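PDB 4H5G: amino acid ABC superfamily ATP binding cassette transporter, binding protein from Streptococcus pneumoniae, which binds L-arginine and probably delivers it to an amino acid ABC transporter as a putative membrane-anchored lipoprotein. Local coordinates for residues Ile126-Gln129 / Pro134-Met137. Numbering follows the deposited sequence.
Sequences IAAQ and PESM. With ARG (arginine), chain L.
The methyl of A128 points from the strand toward the first turn of helix 133-141, where its CB rests 3.6 Å from E135 CA and 3.9 Å from E135 CB. P134 borders the same methyl through its backbone, its carbonyl carbon C lying 4.2 Å from A128 CB. Beside this small apolar meeting, the end of the strand touches E135 from another quarter: Q129 O comes within 3.2 Å of E135 CB, a close approach of a carbonyl oxygen to a methylene. E135 sets CG anti to its own N (chi1 179°) and stays extended, which lays the carboxylate alongside the end of the strand, its OE2 3.5 Å from Q129 O. These two acceptor oxygens lie side by side, each with a donor of its own: OE2 accepts from G131 N in the linking loop, and T132 OG1 bonds to Q129 O as well as to E135 N. OE1 pairs with S149 OG on the next strand. Q129 leaves the strand in a different direction. Also with CG anti to N (chi1 -177°), its long arm reaches the guanidinium end of the bound arginine, where OE1 receives a hydrogen bond of 3.0 Å from ligand NH2; NE2 is engaged by T151 O, which should help fix the amide's flip. P134 meets the opposite end of the ligand, its CD lying 3.7 Å from ligand CA. The contact joins the first strand and helix of the beta-alpha-beta unit formed by 125-129, 133-141 and 146-150, in one lobe of a type II periplasmic binding protein fold. Its chemistry is divided: the A128 methyl and the oxygen-methylene approach bring helix start against strand end, the buried E135 carboxylate ties loop and neighbouring strand together, and Q129 and P134 touch the guanidinium and alpha-carbon end of one arginine, the first by a hydrogen bond, the second by van der Waals contact alone.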
loop_
_atom_site.group_PDB
_atom_site.type_symbol
_atom_site.label_atom_id
_atom_site.label_comp_id
_atom_site.label_asym_id
_atom_site.label_seq_id
_atom_site.Cartn_x
_atom_site.Cartn_y
_atom_site.Cartn_z
ATOM N N ILE A 126 11.484 14.631 8.140
ATOM C CA ILE A 126 10.844 13.685 7.237
ATOM C C ILE A 126 10.110 12.631 8.059
ATOM O O ILE A 126 10.607 12.198 9.104
ATOM C CB ILE A 126 11.890 13.017 6.314
ATOM C CG1 ILE A 126 12.648 14.086 5.512
ATOM C CG2 ILE A 126 11.232 11.998 5.369
ATOM C CD1 ILE A 126 13.672 13.509 4.530
ATOM N N ALA A 127 8.920 12.251 7.598
ATOM C CA ALA A 127 8.175 11.140 8.194
ATOM C C ALA A 127 8.017 10.009 7.173
ATOM O O ALA A 127 7.909 10.245 5.969
ATOM C CB ALA A 127 6.814 11.615 8.681
ATOM N N ALA A 128 8.004 8.770 7.659
ATOM C CA ALA A 128 7.691 7.622 6.804
ATOM C C ALA A 128 7.033 6.559 7.664
ATOM O O ALA A 128 7.065 6.646 8.889
ATOM C CB ALA A 128 8.939 7.082 6.147
ATOM N N GLN A 129 6.454 5.552 7.024
ATOM C CA GLN A 129 5.677 4.544 7.751
ATOM C C GLN A 129 6.568 3.402 8.224
ATOM O O GLN A 129 7.393 2.894 7.467
ATOM C CB GLN A 129 4.561 4.008 6.854
ATOM C CG GLN A 129 3.631 3.012 7.522
ATOM C CD GLN A 129 2.337 2.848 6.751
ATOM O OE1 GLN A 129 2.325 2.858 5.513
ATOM N NE2 GLN A 129 1.230 2.701 7.482
ATOM N N PRO A 134 9.378 2.983 1.617
ATOM C CA PRO A 134 9.691 4.420 1.705
ATOM C C PRO A 134 10.472 4.797 2.970
ATOM O O PRO A 134 11.288 5.717 2.934
ATOM C CB PRO A 134 8.309 5.082 1.702
ATOM C CG PRO A 134 7.446 4.118 0.955
ATOM C CD PRO A 134 7.945 2.749 1.353
ATOM N N GLU A 135 10.228 4.085 4.070
ATOM C CA GLU A 135 11.001 4.304 5.293
ATOM C C GLU A 135 12.460 3.894 5.103
ATOM O O GLU A 135 13.388 4.652 5.430
ATOM C CB GLU A 135 10.392 3.529 6.468
ATOM C CG GLU A 135 11.163 3.701 7.774
ATOM C CD GLU A 135 10.738 2.699 8.846
ATOM O OE1 GLU A 135 10.691 3.070 10.043
ATOM O OE2 GLU A 135 10.455 1.534 8.491
ATOM N N SER A 136 12.654 2.697 4.557
ATOM C CA SER A 136 13.999 2.161 4.333
ATOM C C SER A 136 14.807 3.067 3.419
ATOM O O SER A 136 15.997 3.285 3.634
ATOM C CB SER A 136 13.926 0.755 3.727
ATOM O OG SER A 136 13.354 -0.169 4.629
ATOM N N MET A 137 14.149 3.580 2.388
ATOM C CA MET A 137 14.800 4.443 1.405
ATOM C C MET A 137 15.337 5.711 2.048
ATOM O O MET A 137 16.445 6.153 1.749
ATOM C CB MET A 137 13.812 4.786 0.281
ATOM C CG MET A 137 13.481 3.593 -0.596
ATOM S SD MET A 137 12.173 3.997 -1.760
ATOM C CE MET A 137 13.041 5.139 -2.843
HETATM N N ARG L . 4.769 -0.033 -0.724
HETATM C CA ARG L . 5.349 0.158 0.613
HETATM C C ARG L . 5.833 -1.153 1.192
HETATM O O ARG L . 5.448 -2.248 0.750
HETATM C CB ARG L . 4.336 0.807 1.568
HETATM C CG ARG L . 2.974 0.119 1.619
HETATM C CD ARG L . 2.102 0.687 2.749
HETATM N NE ARG L . 0.732 0.156 2.696
HETATM C CZ ARG L . -0.254 0.505 3.517
HETATM N NH1 ARG L . -1.465 -0.030 3.375
HETATM N NH2 ARG L . -0.025 1.393 4.478
HETATM O OXT ARG L . 6.640 -1.146 2.125
#